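Local atomic coordinates of adenylate kinase (Schistosoma mansoni, PDB entry 3UMF), a protein that catalyses the reversible transfer of a phosphoryl group between adenine nucleotides, interconverting ATP and AMP with two molecules of ADP. Residues G36-G41 / V168-T173; S40-Q45 / L112-P117; C46-Q51 / A202-V207; H54-S59 / I102-K107; K190-D195 / Q212-K217. All blocks are in the same frame, centred on the assembly; numbering follows the deposited sequence.

Interaction 1 (G36-G41 / V168-T173); sequences GGPGSG and VKRFRT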
# COMPACT_ATOMS: atom_id res chain seq x y z
N GLY A 36 -2.25 2.35 -5.30
CA GLY A 36 -2.22 2.22 -6.74
C GLY A 36 -3.13 1.11 -7.23
O GLY A 36 -3.04 -0.03 -6.77
N GLY A 37 -4.03 1.45 -8.15
CA GLY A 37 -4.96 0.48 -8.69
C GLY A 37 -4.42 -0.20 -9.93
O GLY A 37 -3.22 -0.16 -10.18
N PRO A 38 -5.32 -0.83 -10.71
CA PRO A 38 -4.93 -1.51 -11.95
C PRO A 38 -4.27 -0.53 -12.93
O PRO A 38 -4.80 0.56 -13.14
CB PRO A 38 -6.27 -1.99 -12.52
CG PRO A 38 -7.18 -2.07 -11.33
CD PRO A 38 -6.76 -0.94 -10.44
N GLY A 39 -3.13 -0.91 -13.48
CA GLY A 39 -2.42 -0.06 -14.43
C GLY A 39 -1.46 0.95 -13.82
O GLY A 39 -0.74 1.64 -14.54
N SER A 40 -1.43 1.04 -12.49
CA SER A 40 -0.59 2.02 -11.80
C SER A 40 0.90 1.67 -11.87
O SER A 40 1.75 2.56 -11.90
CB SER A 40 -1.01 2.15 -10.33
OG SER A 40 -0.73 0.96 -9.62
N GLY A 41 1.20 0.38 -11.87
CA GLY A 41 2.58 -0.09 -11.85
C GLY A 41 3.25 0.13 -10.51
O GLY A 41 4.48 0.27 -10.45
N VAL A 168 -11.86 -3.12 -16.04
CA VAL A 168 -12.39 -1.76 -16.04
C VAL A 168 -13.20 -1.50 -14.78
O VAL A 168 -13.01 -0.48 -14.11
CB VAL A 168 -13.24 -1.47 -17.30
CG1 VAL A 168 -14.00 -0.17 -17.14
CG2 VAL A 168 -12.36 -1.43 -18.54
N LYS A 169 -14.09 -2.43 -14.44
CA LYS A 169 -14.89 -2.33 -13.22
C LYS A 169 -14.03 -2.37 -11.95
O LYS A 169 -14.33 -1.70 -10.97
CB LYS A 169 -15.94 -3.44 -13.16
CG LYS A 169 -16.98 -3.38 -14.25
CD LYS A 169 -17.57 -1.99 -14.38
CE LYS A 169 -18.76 -2.00 -15.33
NZ LYS A 169 -18.82 -0.76 -16.14
N ARG A 170 -12.97 -3.17 -11.98
CA ARG A 170 -12.07 -3.24 -10.84
C ARG A 170 -11.34 -1.91 -10.65
O ARG A 170 -11.12 -1.47 -9.53
CB ARG A 170 -11.06 -4.38 -11.01
CG ARG A 170 -10.18 -4.62 -9.79
CD ARG A 170 -9.20 -5.75 -10.03
NE ARG A 170 -9.89 -7.01 -10.29
CZ ARG A 170 -9.28 -8.12 -10.72
NH1 ARG A 170 -7.98 -8.12 -10.92
NH2 ARG A 170 -9.99 -9.22 -10.93
N PHE A 171 -10.99 -1.28 -11.77
CA PHE A 171 -10.39 0.05 -11.76
C PHE A 171 -11.34 1.08 -11.15
O PHE A 171 -10.94 1.87 -10.29
CB PHE A 171 -10.01 0.47 -13.19
CG PHE A 171 -9.49 1.87 -13.30
CD1 PHE A 171 -8.13 2.13 -13.21
CD2 PHE A 171 -10.35 2.94 -13.48
CE1 PHE A 171 -7.64 3.42 -13.31
CE2 PHE A 171 -9.87 4.24 -13.57
CZ PHE A 171 -8.51 4.48 -13.48
N ARG A 172 -12.58 1.08 -11.60
CA ARG A 172 -13.57 2.05 -11.15
C ARG A 172 -13.95 1.80 -9.70
O ARG A 172 -14.16 2.75 -8.93
CB ARG A 172 -14.81 2.03 -12.04
CG ARG A 172 -14.54 2.43 -13.48
CD ARG A 172 -15.83 2.41 -14.30
NE ARG A 172 -15.58 2.79 -15.69
CZ ARG A 172 -16.49 2.71 -16.66
NH1 ARG A 172 -17.71 2.26 -16.40
NH2 ARG A 172 -16.18 3.09 -17.89
N THR A 173 -14.05 0.53 -9.32
CA THR A 173 -14.31 0.17 -7.93
C THR A 173 -13.19 0.67 -7.02
O THR A 173 -13.45 1.26 -5.97
CB THR A 173 -14.50 -1.36 -7.75
OG1 THR A 173 -15.74 -1.75 -8.33
CG2 THR A 173 -14.50 -1.72 -6.27

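Interaction 2 (S40-Q45 / L112-P117); sequences SGKGTQ and LIDGYP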
# COMPACT_ATOMS: atom_id res chain seq x y z
N SER A 40 -1.43 1.04 -12.49
CA SER A 40 -0.59 2.02 -11.80
C SER A 40 0.90 1.67 -11.87
O SER A 40 1.75 2.56 -11.90
CB SER A 40 -1.01 2.15 -10.33
OG SER A 40 -0.73 0.96 -9.62
N GLY A 41 1.20 0.38 -11.87
CA GLY A 41 2.58 -0.09 -11.85
C GLY A 41 3.25 0.13 -10.51
O GLY A 41 4.48 0.27 -10.45
N LYS A 42 2.46 0.16 -9.44
CA LYS A 42 2.99 0.44 -8.11
C LYS A 42 3.93 -0.65 -7.61
O LYS A 42 4.85 -0.39 -6.84
CB LYS A 42 1.87 0.69 -7.09
CG LYS A 42 1.05 -0.55 -6.68
CD LYS A 42 0.42 -0.35 -5.30
CE LYS A 42 -0.62 -1.43 -4.98
NZ LYS A 42 -0.06 -2.81 -4.95
N GLY A 43 3.69 -1.88 -8.06
CA GLY A 43 4.51 -3.01 -7.66
C GLY A 43 5.96 -2.82 -8.05
O GLY A 43 6.86 -3.02 -7.23
N THR A 44 6.19 -2.43 -9.30
CA THR A 44 7.53 -2.20 -9.81
C THR A 44 8.21 -1.07 -9.04
O THR A 44 9.37 -1.19 -8.63
CB THR A 44 7.50 -1.86 -11.31
OG1 THR A 44 6.95 -2.97 -12.04
CG2 THR A 44 8.91 -1.58 -11.83
N GLN A 45 7.48 0.02 -8.82
CA GLN A 45 8.02 1.18 -8.11
C GLN A 45 8.43 0.85 -6.68
O GLN A 45 9.49 1.29 -6.22
CB GLN A 45 7.02 2.34 -8.15
CG GLN A 45 6.71 2.83 -9.56
CD GLN A 45 7.94 3.36 -10.27
OE1 GLN A 45 8.80 3.99 -9.66
NE2 GLN A 45 8.03 3.11 -11.58
N LEU A 112 7.66 0.87 3.83
CA LEU A 112 6.70 0.99 2.74
C LEU A 112 5.58 0.00 3.00
O LEU A 112 5.81 -1.21 3.06
CB LEU A 112 7.35 0.65 1.40
CG LEU A 112 8.20 1.70 0.67
CD1 LEU A 112 8.80 1.10 -0.59
CD2 LEU A 112 7.36 2.92 0.33
N ILE A 113 4.36 0.50 3.19
CA ILE A 113 3.21 -0.38 3.31
C ILE A 113 2.49 -0.45 1.97
O ILE A 113 1.86 0.53 1.55
CB ILE A 113 2.21 0.08 4.39
CG1 ILE A 113 2.93 0.75 5.56
CG2 ILE A 113 1.35 -1.10 4.84
CD1 ILE A 113 3.74 -0.19 6.41
N ASP A 114 2.58 -1.60 1.32
CA ASP A 114 2.08 -1.77 -0.04
C ASP A 114 0.57 -1.99 -0.05
O ASP A 114 0.06 -2.93 0.56
CB ASP A 114 2.80 -2.94 -0.71
CG ASP A 114 2.66 -2.94 -2.22
OD1 ASP A 114 1.54 -2.68 -2.72
OD2 ASP A 114 3.67 -3.20 -2.91
N GLY A 115 -0.15 -1.11 -0.74
CA GLY A 115 -1.59 -1.24 -0.91
C GLY A 115 -2.37 -1.00 0.38
O GLY A 115 -3.37 -1.68 0.63
N TYR A 116 -1.91 -0.05 1.18
CA TYR A 116 -2.55 0.27 2.46
C TYR A 116 -2.37 1.76 2.74
O TYR A 116 -1.31 2.31 2.45
CB TYR A 116 -1.92 -0.56 3.58
CG TYR A 116 -2.67 -0.53 4.90
CD1 TYR A 116 -3.56 -1.55 5.23
CD2 TYR A 116 -2.48 0.49 5.82
CE1 TYR A 116 -4.25 -1.53 6.44
CE2 TYR A 116 -3.16 0.52 7.02
CZ TYR A 116 -4.04 -0.50 7.33
OH TYR A 116 -4.72 -0.48 8.53
N PRO A 117 -3.41 2.42 3.29
CA PRO A 117 -4.74 1.89 3.56
C PRO A 117 -5.67 2.04 2.36
O PRO A 117 -5.56 3.02 1.62
CB PRO A 117 -5.24 2.79 4.69
CG PRO A 117 -4.63 4.12 4.37
CD PRO A 117 -3.28 3.82 3.75

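Interaction 3 (C46-Q51 / A202-V207); sequences CEKLVQ and AIFDKV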
# COMPACT_ATOMS: atom_id res chain seq x y z
N CYS A 46 7.62 0.07 -5.98
CA CYS A 46 7.94 -0.35 -4.61
C CYS A 46 9.22 -1.19 -4.56
O CYS A 46 10.02 -1.04 -3.64
CB CYS A 46 6.78 -1.13 -3.98
SG CYS A 46 5.37 -0.12 -3.48
N GLU A 47 9.40 -2.07 -5.54
CA GLU A 47 10.60 -2.90 -5.61
C GLU A 47 11.83 -2.04 -5.79
O GLU A 47 12.86 -2.27 -5.15
CB GLU A 47 10.50 -3.88 -6.78
CG GLU A 47 9.49 -4.99 -6.58
CD GLU A 47 9.31 -5.84 -7.82
OE1 GLU A 47 10.03 -5.59 -8.82
OE2 GLU A 47 8.45 -6.75 -7.81
N LYS A 48 11.73 -1.04 -6.66
CA LYS A 48 12.85 -0.17 -6.96
C LYS A 48 13.19 0.73 -5.77
O LYS A 48 14.36 1.01 -5.52
CB LYS A 48 12.57 0.65 -8.22
CG LYS A 48 12.17 -0.21 -9.41
CD LYS A 48 12.88 0.20 -10.68
CE LYS A 48 12.51 1.61 -11.09
NZ LYS A 48 13.39 2.09 -12.18
N LEU A 49 12.17 1.17 -5.04
CA LEU A 49 12.38 1.98 -3.84
C LEU A 49 13.12 1.20 -2.76
O LEU A 49 14.05 1.71 -2.14
CB LEU A 49 11.05 2.48 -3.29
CG LEU A 49 10.36 3.61 -4.06
CD1 LEU A 49 8.99 3.90 -3.47
CD2 LEU A 49 11.23 4.87 -4.05
N VAL A 50 12.69 -0.04 -2.53
CA VAL A 50 13.33 -0.91 -1.55
C VAL A 50 14.78 -1.18 -1.95
O VAL A 50 15.66 -1.24 -1.10
CB VAL A 50 12.56 -2.24 -1.39
CG1 VAL A 50 13.36 -3.23 -0.56
CG2 VAL A 50 11.20 -1.98 -0.76
N GLN A 51 15.01 -1.35 -3.24
CA GLN A 51 16.36 -1.60 -3.73
C GLN A 51 17.28 -0.40 -3.53
O GLN A 51 18.41 -0.54 -3.07
CB GLN A 51 16.33 -2.01 -5.21
CG GLN A 51 17.68 -2.44 -5.76
CD GLN A 51 17.64 -2.75 -7.24
OE1 GLN A 51 17.75 -3.90 -7.65
NE2 GLN A 51 17.50 -1.71 -8.06
N ALA A 202 10.90 7.39 -15.54
CA ALA A 202 10.42 8.75 -15.31
C ALA A 202 9.60 8.83 -14.03
O ALA A 202 9.69 9.81 -13.28
CB ALA A 202 9.60 9.23 -16.51
N ILE A 203 8.79 7.80 -13.80
CA ILE A 203 7.99 7.72 -12.58
C ILE A 203 8.90 7.60 -11.35
O ILE A 203 8.68 8.28 -10.34
CB ILE A 203 7.03 6.52 -12.62
CG1 ILE A 203 5.95 6.74 -13.69
CG2 ILE A 203 6.37 6.30 -11.27
CD1 ILE A 203 5.20 5.48 -14.06
N PHE A 204 9.92 6.76 -11.45
CA PHE A 204 10.82 6.52 -10.32
C PHE A 204 11.60 7.78 -9.95
O PHE A 204 11.76 8.10 -8.78
CB PHE A 204 11.78 5.37 -10.64
CG PHE A 204 12.65 4.97 -9.48
CD1 PHE A 204 12.09 4.46 -8.32
CD2 PHE A 204 14.03 5.09 -9.55
CE1 PHE A 204 12.89 4.08 -7.25
CE2 PHE A 204 14.83 4.71 -8.48
CZ PHE A 204 14.26 4.21 -7.33
N ASP A 205 12.09 8.49 -10.97
CA ASP A 205 12.81 9.74 -10.74
C ASP A 205 11.92 10.79 -10.06
O ASP A 205 12.36 11.49 -9.15
CB ASP A 205 13.36 10.30 -12.06
CG ASP A 205 14.51 9.46 -12.61
OD1 ASP A 205 15.16 8.72 -11.84
OD2 ASP A 205 14.78 9.56 -13.83
N LYS A 206 10.67 10.89 -10.51
CA LYS A 206 9.73 11.84 -9.92
C LYS A 206 9.40 11.49 -8.47
O LYS A 206 9.35 12.38 -7.61
CB LYS A 206 8.44 11.92 -10.75
CG LYS A 206 7.43 12.94 -10.25
CD LYS A 206 8.02 14.34 -10.19
CE LYS A 206 6.94 15.38 -9.90
NZ LYS A 206 7.51 16.75 -9.71
N VAL A 207 9.19 10.21 -8.19
CA VAL A 207 8.92 9.74 -6.84
C VAL A 207 10.06 10.13 -5.89
O VAL A 207 9.82 10.62 -4.78
CB VAL A 207 8.72 8.21 -6.78
CG1 VAL A 207 8.70 7.72 -5.34
CG2 VAL A 207 7.43 7.82 -7.48

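Interaction 4 (H54-S59 / I102-K107); sequences HFNHLS and IKLVDK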
# COMPACT_ATOMS: atom_id res chain seq x y z
N HIS A 54 16.63 0.75 0.69
CA HIS A 54 16.69 -0.31 1.71
C HIS A 54 15.50 -0.23 2.67
O HIS A 54 15.61 -0.61 3.84
CB HIS A 54 18.02 -0.27 2.46
CG HIS A 54 19.21 -0.05 1.58
ND1 HIS A 54 19.30 -0.59 0.31
CD2 HIS A 54 20.35 0.65 1.77
CE1 HIS A 54 20.45 -0.23 -0.23
NE2 HIS A 54 21.11 0.52 0.63
N PHE A 55 14.37 0.27 2.17
CA PHE A 55 13.15 0.35 2.97
C PHE A 55 12.70 -1.04 3.40
O PHE A 55 12.89 -2.01 2.66
CB PHE A 55 12.02 0.98 2.13
CG PHE A 55 12.18 2.46 1.88
CD1 PHE A 55 13.03 3.23 2.65
CD2 PHE A 55 11.46 3.07 0.87
CE1 PHE A 55 13.16 4.59 2.41
CE2 PHE A 55 11.59 4.43 0.62
CZ PHE A 55 12.44 5.19 1.39
N ASN A 56 12.10 -1.14 4.58
CA ASN A 56 11.34 -2.35 4.91
C ASN A 56 10.08 -2.36 4.06
O ASN A 56 9.46 -1.32 3.84
CB ASN A 56 10.99 -2.40 6.40
CG ASN A 56 12.22 -2.55 7.28
OD1 ASN A 56 12.57 -1.64 8.04
ND2 ASN A 56 12.87 -3.70 7.19
N HIS A 57 9.70 -3.54 3.57
CA HIS A 57 8.53 -3.64 2.70
C HIS A 57 7.50 -4.57 3.33
O HIS A 57 7.75 -5.76 3.52
CB HIS A 57 8.95 -4.14 1.31
CG HIS A 57 7.86 -4.03 0.28
ND1 HIS A 57 8.03 -4.49 -1.01
CD2 HIS A 57 6.61 -3.53 0.34
CE1 HIS A 57 6.92 -4.27 -1.70
NE2 HIS A 57 6.04 -3.69 -0.90
N LEU A 58 6.34 -4.01 3.67
CA LEU A 58 5.29 -4.77 4.34
C LEU A 58 4.02 -4.80 3.50
O LEU A 58 3.65 -3.81 2.88
CB LEU A 58 4.96 -4.15 5.70
CG LEU A 58 6.06 -4.02 6.76
CD1 LEU A 58 5.49 -3.36 8.01
CD2 LEU A 58 6.65 -5.38 7.10
N SER A 59 3.36 -5.95 3.49
CA SER A 59 2.05 -6.08 2.86
C SER A 59 1.18 -6.97 3.73
O SER A 59 1.68 -7.89 4.38
CB SER A 59 2.18 -6.66 1.45
OG SER A 59 2.54 -8.03 1.49
N ILE A 102 7.88 -3.42 14.93
CA ILE A 102 8.68 -3.48 16.15
C ILE A 102 9.89 -4.37 15.92
O ILE A 102 10.99 -4.10 16.41
CB ILE A 102 7.86 -4.04 17.33
CG1 ILE A 102 6.76 -3.06 17.73
CG2 ILE A 102 8.75 -4.35 18.52
CD1 ILE A 102 5.87 -3.56 18.86
N LYS A 103 9.68 -5.42 15.13
CA LYS A 103 10.69 -6.42 14.83
C LYS A 103 11.76 -5.89 13.87
O LYS A 103 12.89 -6.37 13.89
CB LYS A 103 9.99 -7.65 14.23
CG LYS A 103 10.81 -8.92 14.18
CD LYS A 103 10.07 -10.00 13.41
CE LYS A 103 10.44 -11.39 13.88
NZ LYS A 103 11.38 -12.08 12.95
N LEU A 104 11.41 -4.91 13.04
CA LEU A 104 12.29 -4.46 11.96
C LEU A 104 12.75 -3.00 12.05
O LEU A 104 13.50 -2.54 11.18
CB LEU A 104 11.62 -4.68 10.60
CG LEU A 104 11.32 -6.12 10.18
CD1 LEU A 104 10.50 -6.13 8.90
CD2 LEU A 104 12.61 -6.90 10.00
N VAL A 105 12.31 -2.27 13.07
CA VAL A 105 12.53 -0.83 13.11
C VAL A 105 14.01 -0.45 13.26
O VAL A 105 14.40 0.68 12.94
CB VAL A 105 11.70 -0.15 14.24
CG1 VAL A 105 12.38 -0.32 15.59
CG2 VAL A 105 11.48 1.32 13.92
N ASP A 106 14.84 -1.39 13.70
CA ASP A 106 16.25 -1.08 13.95
C ASP A 106 17.17 -1.45 12.79
O ASP A 106 18.34 -1.07 12.78
CB ASP A 106 16.73 -1.70 15.26
CG ASP A 106 16.12 -1.03 16.47
OD1 ASP A 106 16.15 0.22 16.55
OD2 ASP A 106 15.60 -1.75 17.34
N LYS A 107 16.66 -2.21 11.83
CA LYS A 107 17.40 -2.46 10.60
C LYS A 107 17.24 -1.24 9.70
O LYS A 107 18.19 -0.79 9.06
CB LYS A 107 16.87 -3.70 9.89

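Interaction 5 (K190-D195 / Q212-K217); sequences KVITID and QKFGVK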
# COMPACT_ATOMS: atom_id res chain seq x y z
N LYS A 190 -0.21 15.56 2.88
CA LYS A 190 0.65 14.38 3.05
C LYS A 190 0.58 13.41 1.87
O LYS A 190 1.13 12.31 1.94
CB LYS A 190 0.27 13.63 4.34
CG LYS A 190 0.81 14.24 5.61
CD LYS A 190 0.32 13.47 6.83
CE LYS A 190 1.33 13.48 7.95
NZ LYS A 190 0.84 12.73 9.14
N VAL A 191 -0.10 13.80 0.80
CA VAL A 191 -0.21 12.94 -0.37
C VAL A 191 0.73 13.36 -1.49
O VAL A 191 0.73 14.51 -1.92
CB VAL A 191 -1.66 12.90 -0.92
CG1 VAL A 191 -1.74 12.09 -2.21
CG2 VAL A 191 -2.60 12.33 0.13
N ILE A 192 1.56 12.42 -1.93
CA ILE A 192 2.37 12.61 -3.12
C ILE A 192 1.63 11.99 -4.30
O ILE A 192 1.59 10.77 -4.45
CB ILE A 192 3.75 11.95 -2.98
CG1 ILE A 192 4.54 12.61 -1.84
CG2 ILE A 192 4.53 12.05 -4.28
CD1 ILE A 192 5.87 11.96 -1.57
N THR A 193 1.04 12.84 -5.13
CA THR A 193 0.30 12.36 -6.29
C THR A 193 1.26 12.21 -7.47
O THR A 193 1.77 13.20 -8.00
CB THR A 193 -0.86 13.30 -6.65
OG1 THR A 193 -1.78 13.35 -5.55
CG2 THR A 193 -1.59 12.80 -7.89
N ILE A 194 1.51 10.96 -7.86
CA ILE A 194 2.43 10.70 -8.96
C ILE A 194 1.64 10.42 -10.23
O ILE A 194 0.74 9.59 -10.24
CB ILE A 194 3.36 9.49 -8.65
CG1 ILE A 194 4.22 9.79 -7.42
CG2 ILE A 194 4.26 9.19 -9.85
CD1 ILE A 194 5.22 10.92 -7.62
N ASP A 195 1.98 11.14 -11.30
CA ASP A 195 1.43 10.85 -12.62
C ASP A 195 2.14 9.60 -13.14
O ASP A 195 3.30 9.66 -13.56
CB ASP A 195 1.66 12.04 -13.56
CG ASP A 195 1.07 11.82 -14.94
OD1 ASP A 195 0.59 10.70 -15.25
OD2 ASP A 195 1.12 12.77 -15.75
N GLN A 212 12.02 13.60 -1.36
CA GLN A 212 13.02 14.49 -0.77
C GLN A 212 12.36 15.56 0.08
O GLN A 212 12.88 15.95 1.12
CB GLN A 212 13.84 15.15 -1.88
CG GLN A 212 15.28 14.67 -1.98
CD GLN A 212 16.02 15.29 -3.15
OE1 GLN A 212 15.91 16.49 -3.40
NE2 GLN A 212 16.77 14.47 -3.87
N LYS A 213 11.19 16.01 -0.36
CA LYS A 213 10.44 17.05 0.35
C LYS A 213 9.97 16.57 1.73
O LYS A 213 9.69 17.39 2.61
CB LYS A 213 9.25 17.52 -0.49
CG LYS A 213 9.62 18.02 -1.88
CD LYS A 213 8.39 18.49 -2.64
CE LYS A 213 8.70 18.77 -4.10
NZ LYS A 213 7.46 19.07 -4.88
N PHE A 214 9.88 15.26 1.91
CA PHE A 214 9.51 14.71 3.21
C PHE A 214 10.73 14.23 3.99
O PHE A 214 10.61 13.47 4.95
CB PHE A 214 8.48 13.59 3.06
CG PHE A 214 7.11 14.08 2.65
CD1 PHE A 214 6.18 14.43 3.61
CD2 PHE A 214 6.78 14.21 1.31
CE1 PHE A 214 4.92 14.90 3.24
CE2 PHE A 214 5.53 14.67 0.94
CZ PHE A 214 4.60 15.02 1.90
N GLY A 215 11.91 14.68 3.56
CA GLY A 215 13.15 14.35 4.23
C GLY A 215 13.67 12.95 3.98
O GLY A 215 14.45 12.43 4.78
N VAL A 216 13.24 12.33 2.89
CA VAL A 216 13.73 11.00 2.52
C VAL A 216 14.65 11.06 1.30
O VAL A 216 14.20 11.35 0.19
CB VAL A 216 12.56 10.03 2.22
CG1 VAL A 216 13.10 8.68 1.79
CG2 VAL A 216 11.67 9.88 3.44
N LYS A 217 15.93 10.80 1.51
CA LYS A 217 16.91 10.88 0.42
C LYS A 217 18.02 9.85 0.57
O LYS A 217 18.02 9.04 1.50
CB LYS A 217 17.49 12.28 0.33

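Interaction 1 (G36-G41 / V168-T173)
Pro38, in the glycine-rich P-loop that runs from strand 30-35 into helix 42-53, lays its ring against one turn of helix 161-177. Its CG reaches the backbone of that helix, 3.9 Å from Phe171 CA, and the neighbouring CD follows at 4.0 Å from the same atom. Arg170 adds the aliphatic start of its side chain: Arg170 CG comes within 4.2 Å of Pro38 CG, while the guanidinium leads away from the proline. In Phe171 the ring carbon CG is anti to the backbone N (chi1 175°), which carries the ring past Pro38 so that its edge, not its face, meets the loop: Pro38 O lies near the ring plane, 3.7 Å from Phe171 CD1. Phe171 also touches Glu143 and Met146 of helix 143-150. No hydrogen bond crosses this surface contact. Within the P-loop, residues Gly37 to Ser40 form a type II beta turn, and Gly39 at its third position has a positive phi of 87°; its carbonyl oxygen accepts a hydrogen bond from Arg149 NH1. Gly37 O closes the turn by accepting twice, from the backbone N of Ser40 and, in the carbonyl plane, from Ser40 OG at 2.8 Å.

Interaction 2 (S40-Q45 / L112-P117)
Lys42, in the first turn of helix 42-53, faces the end of strand 110-114, where the backbone leaves the sheet through a type II beta turn from Ile113 to Tyr116, with Gly115 at positive phi. The lysine is the P-loop lysine of this kinase family. Its CG sits between the backbone N and the carbonyl carbon (chi1 71°), and beyond it the chain runs extended as far as CE before bending at chi4 (62°), which swings the ammonium group toward Asp114. Lys42 NZ donates to Asp114 OD1 at 2.7 Å in a salt bridge, and the carboxylate oxygen uses its syn lone pair, on the side of OD2. Lysine and aspartate reach for each other head-on, each from its own backbone. Behind the ammonium group, Lys42 CE passes over the turn, 4.2 Å from Gly115 CA. The other oxygen, Asp114 OD2, accepts from NE2 of His57, so both ends of the carboxylate are engaged and its rotation is restrained. In the sheet, strand 110-114 lies between strands 30-35 and 56-58, while Lys42 also touches Phe139 of strand 135-140 and helix 200-212 flanks the other side chains of this helical turn, Thr44 and Gln45.

Interaction 3 (C46-Q51 / A202-V207)
Two helices packed on the parallel sheet of this Rossmann-like nucleotide-kinase fold meet here: helix 42-53, which follows the P-loop, and the C-terminal helix 200-212. Their segments cross at -52° with axes 10.8 Å apart, and Phe204 fills much of the space between them. A chi1 of -174° turns the phenyl group away from its own backbone N, so it reaches out to helix 42-53 and slips under Lys48. Lys48 CB sits over one face in a CH-pi contact, 3.6 Å from Phe204 CE1. Bends at chi2 and chi3 then fold the lysine back across the ring, so that CE comes to 3.7 Å from Phe204 CG and the ammonium group makes an off-centre cation-pi contact, NZ lying 4.5 Å from the ring centroid. Leu49 works deeper in. Its CD2 branch slides past the ring to 3.7 Å from Phe204 CE1 and also reaches Val207 CG1 at 4.0 Å. Toward the sheet, Leu49 touches Leu112 and Val207 touches Ile194. No hydrogen bond links the segments: dispersion does most of the joining, graded from a buried aliphatic pair beside the sheet to a charged, partly exposed side at Lys48, where NZ also has a long, weak ion pair with Asp201.

Interaction 4 (H54-S59 / I102-K107)
Asn56 lays its side-chain amide across the base of Leu104, the two side chains meeting at a slant. The amide carbon CG of Asn56 lies 4.0 Å from Leu104 CB, and the amide as a group spreads between that methylene, the CD1 methyl and the backbone carbonyl of Leu104. The direction comes from the first torsion: Asn56 CG is anti to its own carbonyl carbon (chi1 -66°), which sends the amide out from the strand toward the end of helix 90-104. Leu104 is built with the same first torsion (chi1 -64°), its branch crossing the amide and going on toward Leu58, where Leu104 CD1 meets Leu58 CD2 at 4.3 Å. The contact belongs to the edge of the parallel sheet in this Rossmann-like fold: strand 56-58 is an outermost strand, hydrogen-bonded along its inner side to strand 110-114, and helix 90-104 leads back through the loop after it into that inner strand. Alternation along strand 56-58 sends Asn56 and Leu58 to the helix 90-104 side, while His57 points away and packs on Cys46 and Val50 of helix 42-53. Leu58 continues inward to Leu97, Ala100 and Met101 of helix 90-104 and to Phe111 and Ile113 of the sheet. Beyond Leu104 the chain turns without regular helical bonding, although Lys107 N still reaches back to Leu104 O at 3.2 Å.

Interaction 5 (K190-D195 / Q212-K217)
Apolar packing does all the work between the two segments, and Phe214 carries it. The ring meets Ile192 along its CE2 side: Ile192 CG1 comes to 3.6 Å from Phe214 CE2, and the CD1 methyl follows at 3.7 Å from the same ring carbon. Isoleucine and phenylalanine lie side by side, pointing contrary ways. With chi1 at -71°, the Phe214 ring stands opposite its own carbonyl carbon and is brought back over the start of strand 191-195, leaving CZ 4.2 Å from Lys190 CA. Around this pair, Leu134 and Cys135 also touch the phenylalanine, while Glu210 and Leu211 touch the isoleucine. Polar interactions stay within or outside the segments. Lys190 directs its ammonium group away from Phe214, to the carbonyl oxygen of Cys133, and Lys213 NZ forms a salt bridge with Glu210. Backbone bonding shapes the second segment: Gly215 N reaches Gln212 O at 2.9 Å, closing a type I turn, and Val216 N returns to the carbonyl of Leu211. The last residues lead away from the strand, Val216 packing on Leu134 and Phe55. With Gly215 at positive phi (76°) the two backbone bonds make a Schellman motif, which ends helix 200-212 just as Phe214 is set against edge strand 191-195 of the Rossmann-like sheet.

Interactions 1 and 2 share Ser40 and Gly41, their centres 12 Å apart, and through the P-loop and Lys42 they outline what is, by family, the phosphate-binding part of the active site; Gly36 O lies 3.3 Å from Lys42 CE. Helix 42-53 carries the path on to interaction 3, where Gln45 packs against Ile203 and Phe204. Interaction 4 joins interaction 2 through the sheet, with probable hydrogen bonds from Leu112 N to Asn56 O and from Asp114 N to Leu58 O. Interaction 5 continues from interaction 3 where Val207 meets Ile194, and touches interaction 4 through Val216 and Phe55. Interactions 1 and 4 lie farthest apart, their centres about 27 Å from each other.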